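Side-chain contacts in uncharacterized protein (Helicobacter pylori, PDB 4O5J), which binds sialic acid-bearing carbohydrates as the outer-membrane adhesin SabA, and so probably helps attach the bacterium to host cells: residues Asn72-Tyr75 with Gln80-Ile83; Tyr34-Gln39 with Lys389-Glu394; Gly229-Thr234 with Tyr316-Lys321; Ala45-Ser50 with Lys375-Glu380. All blocks are in the same frame, centred on the assembly; numbering follows the deposited sequence.

Contact 1: residues Asn72-Tyr75 with Gln80-Ile83; sequences NNNY and QSPI
N74, near the end of helix 57-76, and S81, just ahead of helix 82-101, bring their backbones close enough for the two CA atoms to lie 4.0 Å apart. The short turn between the helices puts the tail of one beside the head of the next. S81 is the N-cap of helix 82-101: its small side chain curls round so that OG accepts from the backbone N of F84, and P82, which has no N-H to offer, suits the first helical turn. This junction between consecutive helices is tied by N74. With CG anti to the backbone N (chi1 -166°), its amide reaches over the new helix start, and OD1 takes the backbone N-H of I83 at 3.1 Å, the N lying nearly on the extension of the C=O bond. S81 OG lies 2.8 Å from N74 O and 3.2 Å from N74 OD1, so its single proton could serve either. I83 CG1 rests 3.6 Å from N74 ND2, which also makes a weak hydrogen bond to S260 on helix 241-268. Nearer solvent, N73 CB lies 3.4 Å from Q80 O, and the long Q80 side chain slants past N73 with amide planes 62° apart.

Contact 2: residues Tyr34-Gln39 with Lys389-Glu394; sequences YEQLSQ and KTLSEE
L37 and L391 bring helices 29-54 and 343-396 together, their CA atoms 6.2 Å apart, the nearest pair of the two segments. The packing is densest round one methyl. L391 CD2 lies 3.4 Å from L37 N and 4.0 Å from L37 CB, so it presses on the backbone of the opposing helix as well as on its side chain. Q36 completes the seat: its CB is 3.7 Å from the same CD2, and its aliphatic chain crosses the leucine at about a right angle. Leucine fits here because CG anti to the backbone N (chi1 -168°) carries the branched end straight across the interface, while glutamine can give its methylenes to the leucine and still end in an amide suited to the partly exposed margin.

The helices run antiparallel, with segment axes 9.6 Å apart at 154°, and form a two-helix arm that ends near both termini of the modelled chain. At this distance from the main helical body the pair packs a small core of its own, which A388 and I395 extend along helix 343-396 by touching L37.

The flank is looser. L37 CD2 comes only to 4.2 Å from S392 CB, a small side chain that brings little bulk to this margin. E394 makes a long, weak ion pair with K33 across to helix 29-54. On the outer surfaces, charged and polar groups take over: E393 forms a salt bridge with K397, and T390 OG1 bonds to N386 O one turn back.

Contact 3: residues Gly229-Thr234 with Tyr316-Lys321; sequences GAITST and YKYLEK
Y318, I231 and A230 carry this contact, in which a tyrosine on helix 313-320 reaches across to the loop 229-234. Y318 gives up the most surface. Its phenol is long enough to span backbones whose nearest CA atoms, those of I231 and Y318, are 8.6 Å apart, and its chi1 of -91° sends the ring toward the loop. There OH accepts the backbone N-H of I231 at 3.0 Å with a bent N-H...O angle of 148°, the nitrogen lying oblique to the ring plane.

I231 adds an apolar grip: the two side chains slide past each other in opposite directions, with CG1 3.9 Å from Y318 CE2 and CD1 3.9 Å from Y318 CD2. A230 supplies a compact flank, its CA near the plane of the ring at the hydroxyl edge. In that same plane a water sits 2.7 Å from Y318 OH and 2.8 Å from I231 O, where it can bridge hydroxyl and carbonyl.

W216 packs edge-to-face on Y318 and touches I231, while its backbone bonds to S233 beside the sheet of strands 214-215 and 234-235. L319 packs on helices 241-268 and 343-396, so helix 313-320 lies between this loop and the long helices.

Contact 4: residues Ala45-Ser50 with Lys375-Glu380; sequences ASLKQS and KSNQAE
The antiparallel two-helix arm made by helices 29-54 and 343-396 is joined here by L47 against N377 and E380. The segment axes approach to 9.5 Å at an angle of 144°, beside a kink in helix 343-396 at K375 and S376. L47 is the wedge. With CG anti to the carbonyl carbon (chi1 -76°), its two methyls part company: CD2 comes within 3.5 Å of N377 OD1, while CD1 rests 3.9 Å from E380 C, the leucine lying at about a right angle to the glutamate. A branched side chain suits this, since each arm meets a different residue. S50 lies one turn along from L47, and its CB touches N377 ND2 at 3.6 Å. N377 is short enough for its amide to meet both residues, and E380 lends its CB to L47 while its chain extends at the exposed margin. I381 and I51 add apolar cover to L47 and N377, respectively.

The two segments are joined by van der Waals contact, L47 methyls on N377 and E380 and S50 CB on the N377 amide, so cohesion rests on shape and burial, while the hydrogen bond between S50 OG and D370 adds a polar tie between the helices.

Overall arrangement
Contacts 2 and 4 share helices 29-54 and 343-396, with centres about 18 Å apart along one arm, so the first and last modelled helices are joined at successive levels. In sequence, contact 2 is outermost, then contact 4; within them contact 1 precedes contact 3. Contact 1 joins helices 57-76 and 82-101 in the body, its centre about 34 Å from that of contact 4, whereas the centre of contact 3 lies about 56 Å from that of contact 4 on the opposite side of the chain's centre, where a loop meets helix 313-320. The protein is thus an elongated helical body with an arm bearing both chain ends, consistent with an adhesion domain held away from the outer membrane.

Contact 1: residues Asn72-Tyr75 with Gln80-Ile83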
loop_
_atom_site.group_PDB
_atom_site.type_symbol
_atom_site.label_atom_id
_atom_site.label_comp_id
_atom_site.label_asym_id
_atom_site.label_seq_id
_atom_site.Cartn_x
_atom_site.Cartn_y
_atom_site.Cartn_z
ATOM N N ASN A 72 2.574 5.194 -17.206
ATOM C CA ASN A 72 1.979 6.442 -17.605
ATOM C C ASN A 72 0.752 6.760 -16.764
ATOM O O ASN A 72 0.646 7.866 -16.230
ATOM C CB ASN A 72 1.619 6.392 -19.079
ATOM C CG ASN A 72 1.241 7.754 -19.613
ATOM O OD1 ASN A 72 2.086 8.650 -19.669
ATOM N ND2 ASN A 72 -0.031 7.942 -19.966
ATOM N N ASN A 73 -0.155 5.788 -16.606
ATOM C CA ASN A 73 -1.321 5.989 -15.753
ATOM C C ASN A 73 -0.976 6.171 -14.314
ATOM O O ASN A 73 -1.528 7.061 -13.630
ATOM C CB ASN A 73 -2.297 4.825 -15.892
ATOM C CG ASN A 73 -2.994 4.882 -17.177
ATOM O OD1 ASN A 73 -3.321 5.936 -17.663
ATOM N ND2 ASN A 73 -3.174 3.784 -17.761
ATOM N N ASN A 74 -0.085 5.308 -13.827
ATOM C CA ASN A 74 0.291 5.330 -12.410
ATOM C C ASN A 74 0.866 6.681 -12.017
ATOM O O ASN A 74 0.558 7.191 -10.975
ATOM C CB ASN A 74 1.313 4.215 -12.106
ATOM C CG ASN A 74 1.461 3.978 -10.623
ATOM O OD1 ASN A 74 0.449 3.917 -9.871
ATOM N ND2 ASN A 74 2.705 3.869 -10.173
ATOM N N TYR A 75 1.715 7.230 -12.886
ATOM C CA TYR A 75 2.423 8.477 -12.626
ATOM C C TYR A 75 1.573 9.726 -12.853
ATOM O O TYR A 75 1.676 10.686 -12.093
ATOM C CB TYR A 75 3.648 8.511 -13.499
ATOM C CG TYR A 75 4.602 9.642 -13.210
ATOM C CD1 TYR A 75 5.473 9.590 -12.109
ATOM C CD2 TYR A 75 4.651 10.742 -14.057
ATOM C CE1 TYR A 75 6.327 10.627 -11.832
ATOM C CE2 TYR A 75 5.519 11.798 -13.817
ATOM C CZ TYR A 75 6.356 11.726 -12.710
ATOM O OH TYR A 75 7.215 12.751 -12.466
ATOM N N GLN A 80 -6.819 6.638 -12.604
ATOM C CA GLN A 80 -6.396 5.338 -13.094
ATOM C C GLN A 80 -5.020 4.961 -12.597
ATOM O O GLN A 80 -4.293 4.222 -13.218
ATOM C CB GLN A 80 -6.483 5.299 -14.611
ATOM C CG GLN A 80 -7.922 5.171 -15.011
ATOM C CD GLN A 80 -8.114 5.734 -16.358
ATOM O OE1 GLN A 80 -7.342 5.452 -17.277
ATOM N NE2 GLN A 80 -9.133 6.565 -16.499
ATOM N N SER A 81 -4.677 5.479 -11.443
ATOM C CA SER A 81 -3.401 5.202 -10.830
ATOM C C SER A 81 -3.595 4.385 -9.602
ATOM O O SER A 81 -4.153 4.872 -8.611
ATOM C CB SER A 81 -2.712 6.514 -10.429
ATOM O OG SER A 81 -1.647 6.282 -9.535
ATOM N N PRO A 82 -3.111 3.141 -9.630
ATOM C CA PRO A 82 -3.227 2.263 -8.453
ATOM C C PRO A 82 -2.510 2.839 -7.223
ATOM O O PRO A 82 -3.064 2.783 -6.126
ATOM C CB PRO A 82 -2.575 0.940 -8.903
ATOM C CG PRO A 82 -2.721 0.958 -10.390
ATOM C CD PRO A 82 -2.610 2.441 -10.815
ATOM N N ILE A 83 -1.317 3.398 -7.386
ATOM C CA ILE A 83 -0.639 4.003 -6.228
ATOM C C ILE A 83 -1.380 5.248 -5.727
ATOM O O ILE A 83 -1.436 5.500 -4.519
ATOM C CB ILE A 83 0.832 4.321 -6.535
ATOM C CG1 ILE A 83 1.600 3.029 -6.824
ATOM C CG2 ILE A 83 1.506 5.081 -5.376
ATOM C CD1 ILE A 83 1.374 1.963 -5.709
#

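Contact 2: residues Tyr34-Gln39 with Lys389-Glu394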
loop_
_atom_site.group_PDB
_atom_site.type_symbol
_atom_site.label_atom_id
_atom_site.label_comp_id
_atom_site.label_asym_id
_atom_site.label_seq_id
_atom_site.Cartn_x
_atom_site.Cartn_y
_atom_site.Cartn_z
ATOM N N TYR A 34 15.874 -41.848 -16.052
ATOM C CA TYR A 34 14.714 -41.369 -16.804
ATOM C C TYR A 34 14.191 -40.040 -16.240
ATOM O O TYR A 34 13.842 -39.123 -17.014
ATOM C CB TYR A 34 13.615 -42.404 -16.838
ATOM C CG TYR A 34 13.786 -43.428 -17.912
ATOM C CD1 TYR A 34 13.325 -43.177 -19.194
ATOM C CD2 TYR A 34 14.426 -44.633 -17.664
ATOM C CE1 TYR A 34 13.488 -44.117 -20.234
ATOM C CE2 TYR A 34 14.592 -45.579 -18.699
ATOM C CZ TYR A 34 14.119 -45.325 -19.969
ATOM O OH TYR A 34 14.287 -46.258 -20.962
ATOM N N GLU A 35 14.159 -39.918 -14.907
ATOM C CA GLU A 35 13.751 -38.655 -14.273
ATOM C C GLU A 35 14.696 -37.532 -14.635
ATOM O O GLU A 35 14.264 -36.411 -14.898
ATOM C CB GLU A 35 13.708 -38.754 -12.789
ATOM C CG GLU A 35 12.467 -39.454 -12.301
ATOM C CD GLU A 35 12.513 -39.835 -10.818
ATOM O OE1 GLU A 35 11.425 -40.085 -10.247
ATOM O OE2 GLU A 35 13.617 -39.901 -10.226
ATOM N N GLN A 36 15.981 -37.856 -14.648
ATOM C CA GLN A 36 17.005 -36.909 -14.969
ATOM C C GLN A 36 16.873 -36.464 -16.442
ATOM O O GLN A 36 16.860 -35.280 -16.734
ATOM C CB GLN A 36 18.324 -37.555 -14.703
ATOM C CG GLN A 36 19.420 -36.571 -14.501
ATOM C CD GLN A 36 20.662 -37.287 -14.028
ATOM O OE1 GLN A 36 20.870 -38.473 -14.311
ATOM N NE2 GLN A 36 21.490 -36.577 -13.293
ATOM N N LEU A 37 16.731 -37.407 -17.362
ATOM C CA LEU A 37 16.528 -37.121 -18.782
ATOM C C LEU A 37 15.306 -36.203 -18.925
ATOM O O LEU A 37 15.323 -35.217 -19.659
ATOM C CB LEU A 37 16.316 -38.428 -19.570
ATOM C CG LEU A 37 16.015 -38.285 -21.065
ATOM C CD1 LEU A 37 17.110 -37.477 -21.755
ATOM C CD2 LEU A 37 15.871 -39.687 -21.715
ATOM N N SER A 38 14.240 -36.549 -18.217
ATOM C CA SER A 38 13.019 -35.764 -18.214
ATOM C C SER A 38 13.251 -34.297 -17.812
ATOM O O SER A 38 12.712 -33.384 -18.434
ATOM C CB SER A 38 12.035 -36.395 -17.272
ATOM O OG SER A 38 10.935 -35.547 -17.145
ATOM N N GLN A 39 14.041 -34.083 -16.766
ATOM C CA GLN A 39 14.368 -32.740 -16.289
ATOM C C GLN A 39 15.192 -31.975 -17.287
ATOM O O GLN A 39 14.934 -30.795 -17.548
ATOM C CB GLN A 39 15.094 -32.789 -14.955
ATOM C CG GLN A 39 14.152 -33.271 -13.849
ATOM C CD GLN A 39 14.903 -33.502 -12.549
ATOM O OE1 GLN A 39 16.085 -33.221 -12.462
ATOM N NE2 GLN A 39 14.228 -34.023 -11.544
ATOM N N LYS A 389 21.044 -35.578 -24.823
ATOM C CA LYS A 389 21.494 -36.472 -25.898
ATOM C C LYS A 389 22.374 -37.581 -25.319
ATOM O O LYS A 389 22.211 -38.767 -25.661
ATOM C CB LYS A 389 22.273 -35.678 -26.939
ATOM C CG LYS A 389 22.738 -36.474 -28.100
ATOM C CD LYS A 389 23.475 -35.645 -29.150
ATOM C CE LYS A 389 24.088 -36.652 -30.098
ATOM N NZ LYS A 389 24.872 -36.044 -31.183
ATOM N N THR A 390 23.271 -37.198 -24.413
ATOM C CA THR A 390 24.176 -38.129 -23.761
ATOM C C THR A 390 23.430 -39.160 -22.893
ATOM O O THR A 390 23.667 -40.369 -22.989
ATOM C CB THR A 390 25.158 -37.360 -22.882
ATOM O OG1 THR A 390 26.009 -36.625 -23.760
ATOM C CG2 THR A 390 25.999 -38.289 -22.022
ATOM N N LEU A 391 22.548 -38.652 -22.040
ATOM C CA LEU A 391 21.809 -39.449 -21.088
ATOM C C LEU A 391 20.907 -40.448 -21.834
ATOM O O LEU A 391 20.826 -41.655 -21.481
ATOM C CB LEU A 391 20.984 -38.522 -20.203
ATOM C CG LEU A 391 20.379 -39.194 -18.990
ATOM C CD1 LEU A 391 21.342 -40.173 -18.349
ATOM C CD2 LEU A 391 19.974 -38.141 -17.995
ATOM N N SER A 392 20.257 -39.941 -22.891
ATOM C CA SER A 392 19.370 -40.758 -23.696
ATOM C C SER A 392 20.167 -41.938 -24.288
ATOM O O SER A 392 19.669 -43.082 -24.361
ATOM C CB SER A 392 18.731 -39.926 -24.795
ATOM O OG SER A 392 17.814 -40.709 -25.556
ATOM N N GLU A 393 21.393 -41.647 -24.713
ATOM C CA GLU A 393 22.237 -42.669 -25.298
ATOM C C GLU A 393 22.688 -43.715 -24.269
ATOM O O GLU A 393 22.705 -44.939 -24.589
ATOM C CB GLU A 393 23.413 -42.046 -25.990
ATOM C CG GLU A 393 24.425 -43.066 -26.427
ATOM C CD GLU A 393 25.449 -42.448 -27.353
ATOM O OE1 GLU A 393 25.074 -41.536 -28.122
ATOM O OE2 GLU A 393 26.610 -42.873 -27.327
ATOM N N GLU A 394 23.050 -43.241 -23.057
ATOM C CA GLU A 394 23.415 -44.145 -21.956
ATOM C C GLU A 394 22.267 -45.094 -21.623
ATOM O O GLU A 394 22.472 -46.304 -21.491
ATOM C CB GLU A 394 23.710 -43.384 -20.691
ATOM C CG GLU A 394 24.898 -42.518 -20.838
ATOM C CD GLU A 394 25.046 -41.620 -19.634
ATOM O OE1 GLU A 394 25.515 -40.457 -19.810
ATOM O OE2 GLU A 394 24.694 -42.088 -18.510
#

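Contact 3: residues Gly229-Thr234 with Tyr316-Lys321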
loop_
_atom_site.group_PDB
_atom_site.type_symbol
_atom_site.label_atom_id
_atom_site.label_comp_id
_atom_site.label_asym_id
_atom_site.label_seq_id
_atom_site.Cartn_x
_atom_site.Cartn_y
_atom_site.Cartn_z
ATOM N N GLY A 229 -19.861 -7.414 20.004
ATOM C CA GLY A 229 -18.666 -7.064 19.243
ATOM C C GLY A 229 -18.137 -5.677 19.583
ATOM O O GLY A 229 -16.972 -5.385 19.269
ATOM N N ALA A 230 -18.937 -4.837 20.239
ATOM C CA ALA A 230 -18.486 -3.432 20.569
ATOM C C ALA A 230 -17.138 -3.439 21.190
ATOM O O ALA A 230 -16.838 -4.305 22.014
ATOM C CB ALA A 230 -19.468 -2.779 21.538
ATOM N N ILE A 231 -16.294 -2.458 20.861
ATOM C CA ILE A 231 -14.961 -2.364 21.502
ATOM C C ILE A 231 -15.006 -1.362 22.631
ATOM O O ILE A 231 -15.385 -0.187 22.429
ATOM C CB ILE A 231 -13.894 -1.988 20.492
ATOM C CG1 ILE A 231 -13.923 -2.984 19.329
ATOM C CG2 ILE A 231 -12.539 -1.905 21.174
ATOM C CD1 ILE A 231 -13.066 -2.571 18.162
ATOM N N THR A 232 -14.627 -1.823 23.844
ATOM C CA THR A 232 -14.823 -1.042 25.067
ATOM C C THR A 232 -13.551 -1.019 25.910
ATOM O O THR A 232 -13.553 -0.542 27.039
ATOM C CB THR A 232 -15.966 -1.641 25.946
ATOM O OG1 THR A 232 -15.515 -2.906 26.448
ATOM C CG2 THR A 232 -17.248 -1.831 25.161
ATOM N N SER A 233 -12.482 -1.616 25.401
ATOM C CA SER A 233 -11.255 -1.711 26.150
ATOM C C SER A 233 -10.482 -0.332 26.127
ATOM O O SER A 233 -10.798 0.581 25.372
ATOM C CB SER A 233 -10.360 -2.765 25.561
ATOM O OG SER A 233 -10.008 -2.474 24.224
ATOM N N THR A 234 -9.472 -0.223 26.961
ATOM C CA THR A 234 -8.637 0.956 27.095
ATOM C C THR A 234 -7.200 0.567 27.025
ATOM O O THR A 234 -6.751 -0.259 27.780
ATOM C CB THR A 234 -8.853 1.667 28.444
ATOM O OG1 THR A 234 -10.195 2.217 28.488
ATOM C CG2 THR A 234 -7.813 2.829 28.627
ATOM N N TYR A 316 -12.190 -2.531 12.015
ATOM C CA TYR A 316 -12.392 -1.974 10.696
ATOM C C TYR A 316 -13.786 -1.346 10.644
ATOM O O TYR A 316 -13.962 -0.252 10.063
ATOM C CB TYR A 316 -12.221 -3.058 9.621
ATOM C CG TYR A 316 -12.320 -2.539 8.216
ATOM C CD1 TYR A 316 -11.297 -1.745 7.686
ATOM C CD2 TYR A 316 -13.431 -2.775 7.397
ATOM C CE1 TYR A 316 -11.357 -1.224 6.410
ATOM C CE2 TYR A 316 -13.491 -2.233 6.081
ATOM C CZ TYR A 316 -12.449 -1.469 5.608
ATOM O OH TYR A 316 -12.464 -0.944 4.328
ATOM N N LYS A 317 -14.779 -2.030 11.247
ATOM C CA LYS A 317 -16.147 -1.499 11.235
ATOM C C LYS A 317 -16.178 -0.116 11.904
ATOM O O LYS A 317 -16.855 0.784 11.432
ATOM C CB LYS A 317 -17.139 -2.487 11.923
ATOM C CG LYS A 317 -18.564 -2.021 12.016
ATOM C CD LYS A 317 -19.209 -1.717 10.655
ATOM C CE LYS A 317 -19.370 -2.943 9.737
ATOM N NZ LYS A 317 -19.770 -2.667 8.294
ATOM N N TYR A 318 -15.478 0.046 13.028
ATOM C CA TYR A 318 -15.414 1.349 13.735
ATOM C C TYR A 318 -14.781 2.400 12.799
ATOM O O TYR A 318 -15.308 3.489 12.646
ATOM C CB TYR A 318 -14.576 1.255 14.994
ATOM C CG TYR A 318 -15.316 0.916 16.223
ATOM C CD1 TYR A 318 -15.550 1.889 17.214
ATOM C CD2 TYR A 318 -15.838 -0.390 16.452
ATOM C CE1 TYR A 318 -16.215 1.584 18.373
ATOM C CE2 TYR A 318 -16.521 -0.668 17.658
ATOM C CZ TYR A 318 -16.714 0.303 18.584
ATOM O OH TYR A 318 -17.424 0.044 19.771
ATOM N N LEU A 319 -13.689 2.035 12.154
ATOM C CA LEU A 319 -13.008 2.907 11.208
ATOM C C LEU A 319 -13.949 3.329 10.066
ATOM O O LEU A 319 -14.059 4.512 9.748
ATOM C CB LEU A 319 -11.807 2.173 10.634
ATOM C CG LEU A 319 -10.854 2.952 9.734
ATOM C CD1 LEU A 319 -10.155 4.110 10.515
ATOM C CD2 LEU A 319 -9.786 1.977 9.230
ATOM N N GLU A 320 -14.640 2.381 9.440
ATOM C CA GLU A 320 -15.568 2.697 8.343
ATOM C C GLU A 320 -16.688 3.595 8.814
ATOM O O GLU A 320 -17.218 4.378 8.030
ATOM C CB GLU A 320 -16.259 1.414 7.862
ATOM C CG GLU A 320 -15.406 0.665 6.938
ATOM C CD GLU A 320 -16.166 -0.526 6.403
ATOM O OE1 GLU A 320 -16.862 -1.158 7.274
ATOM O OE2 GLU A 320 -16.039 -0.823 5.155
ATOM N N LYS A 321 -17.069 3.484 10.085
ATOM C CA LYS A 321 -18.263 4.202 10.560
ATOM C C LYS A 321 -17.883 5.410 11.414
ATOM O O LYS A 321 -18.731 6.007 12.096
ATOM C CB LYS A 321 -19.187 3.266 11.319
ATOM C CG LYS A 321 -19.717 2.109 10.507
ATOM C CD LYS A 321 -20.761 2.543 9.586
ATOM C CE LYS A 321 -21.400 1.328 8.950
ATOM N NZ LYS A 321 -22.533 1.924 8.227
HETATM O O HOH W 1 -17.241 1.823 21.773
#

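Contact 4: residues Ala45-Ser50 with Lys375-Glu380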
loop_
_atom_site.group_PDB
_atom_site.type_symbol
_atom_site.label_atom_id
_atom_site.label_comp_id
_atom_site.label_asym_id
_atom_site.label_seq_id
_atom_site.Cartn_x
_atom_site.Cartn_y
_atom_site.Cartn_z
ATOM N N ALA A 45 13.288 -27.338 -23.258
ATOM C CA ALA A 45 12.030 -26.753 -23.745
ATOM C C ALA A 45 11.861 -25.314 -23.223
ATOM O O ALA A 45 11.422 -24.444 -23.961
ATOM C CB ALA A 45 10.814 -27.605 -23.343
ATOM N N SER A 46 12.162 -25.063 -21.954
ATOM C CA SER A 46 11.855 -23.729 -21.399
ATOM C C SER A 46 12.937 -22.719 -21.881
ATOM O O SER A 46 12.606 -21.598 -22.236
ATOM C CB SER A 46 11.651 -23.706 -19.888
ATOM O OG SER A 46 12.886 -23.851 -19.324
ATOM N N LEU A 47 14.194 -23.159 -21.921
ATOM C CA LEU A 47 15.243 -22.390 -22.542
ATOM C C LEU A 47 14.835 -22.049 -23.989
ATOM O O LEU A 47 14.891 -20.890 -24.413
ATOM C CB LEU A 47 16.556 -23.154 -22.520
ATOM C CG LEU A 47 17.171 -23.133 -21.142
ATOM C CD1 LEU A 47 18.377 -24.027 -21.099
ATOM C CD2 LEU A 47 17.524 -21.711 -20.830
ATOM N N LYS A 48 14.353 -23.030 -24.721
ATOM C CA LYS A 48 13.949 -22.807 -26.108
ATOM C C LYS A 48 12.853 -21.709 -26.158
ATOM O O LYS A 48 12.907 -20.777 -26.965
ATOM C CB LYS A 48 13.437 -24.152 -26.726
ATOM C CG LYS A 48 13.099 -24.094 -28.186
ATOM C CD LYS A 48 12.746 -25.449 -28.821
ATOM C CE LYS A 48 13.893 -26.466 -28.968
ATOM N NZ LYS A 48 13.558 -27.539 -29.992
ATOM N N GLN A 49 11.838 -21.852 -25.325
ATOM C CA GLN A 49 10.759 -20.883 -25.288
ATOM C C GLN A 49 11.287 -19.470 -24.965
ATOM O O GLN A 49 10.881 -18.477 -25.599
ATOM C CB GLN A 49 9.692 -21.295 -24.274
ATOM C CG GLN A 49 8.465 -20.402 -24.366
ATOM C CD GLN A 49 7.839 -20.429 -25.766
ATOM O OE1 GLN A 49 7.481 -21.468 -26.267
ATOM N NE2 GLN A 49 7.684 -19.296 -26.378
ATOM N N SER A 50 12.183 -19.389 -23.986
ATOM C CA SER A 50 12.705 -18.118 -23.539
ATOM C C SER A 50 13.480 -17.441 -24.661
ATOM O O SER A 50 13.315 -16.239 -24.913
ATOM C CB SER A 50 13.630 -18.307 -22.337
ATOM O OG SER A 50 12.869 -18.560 -21.182
ATOM N N LYS A 375 21.541 -14.128 -24.181
ATOM C CA LYS A 375 22.910 -14.725 -24.312
ATOM C C LYS A 375 23.181 -15.930 -23.426
ATOM O O LYS A 375 23.719 -16.931 -23.866
ATOM C CB LYS A 375 24.048 -13.711 -24.070
ATOM C CG LYS A 375 24.450 -12.849 -25.250
ATOM C CD LYS A 375 23.781 -13.323 -26.547
ATOM C CE LYS A 375 23.416 -12.196 -27.531
ATOM N NZ LYS A 375 22.778 -12.746 -28.773
ATOM N N SER A 376 22.920 -15.775 -22.155
ATOM C CA SER A 376 23.182 -16.784 -21.177
ATOM C C SER A 376 22.385 -18.060 -21.491
ATOM O O SER A 376 22.880 -19.184 -21.342
ATOM C CB SER A 376 22.745 -16.241 -19.834
ATOM O OG SER A 376 23.200 -17.146 -18.851
ATOM N N ASN A 377 21.153 -17.863 -21.941
ATOM C CA ASN A 377 20.270 -18.945 -22.285
ATOM C C ASN A 377 20.798 -19.693 -23.507
ATOM O O ASN A 377 20.820 -20.920 -23.517
ATOM C CB ASN A 377 18.870 -18.408 -22.549
ATOM C CG ASN A 377 18.133 -18.064 -21.279
ATOM O OD1 ASN A 377 18.570 -18.430 -20.175
ATOM N ND2 ASN A 377 16.998 -17.369 -21.412
ATOM N N GLN A 378 21.251 -18.969 -24.524
ATOM C CA GLN A 378 21.747 -19.606 -25.731
ATOM C C GLN A 378 22.874 -20.534 -25.418
ATOM O O GLN A 378 22.971 -21.625 -26.042
ATOM C CB GLN A 378 22.217 -18.556 -26.723
ATOM C CG GLN A 378 21.112 -18.065 -27.610
ATOM C CD GLN A 378 21.493 -16.775 -28.265
ATOM O OE1 GLN A 378 22.441 -16.103 -27.835
ATOM N NE2 GLN A 378 20.765 -16.413 -29.318
ATOM N N ALA A 379 23.732 -20.120 -24.471
ATOM C CA ALA A 379 24.851 -21.001 -24.042
ATOM C C ALA A 379 24.330 -22.176 -23.202
ATOM O O ALA A 379 24.816 -23.284 -23.280
ATOM C CB ALA A 379 25.918 -20.222 -23.280
ATOM N N GLU A 380 23.308 -21.935 -22.412
ATOM C CA GLU A 380 22.870 -22.947 -21.471
ATOM C C GLU A 380 22.108 -24.088 -22.198
ATOM O O GLU A 380 22.279 -25.252 -21.868
ATOM C CB GLU A 380 21.989 -22.293 -20.457
ATOM C CG GLU A 380 22.007 -22.950 -19.118
ATOM C CD GLU A 380 21.182 -22.131 -18.141
ATOM O OE1 GLU A 380 20.748 -22.670 -17.109
ATOM O OE2 GLU A 380 20.942 -20.930 -18.410
#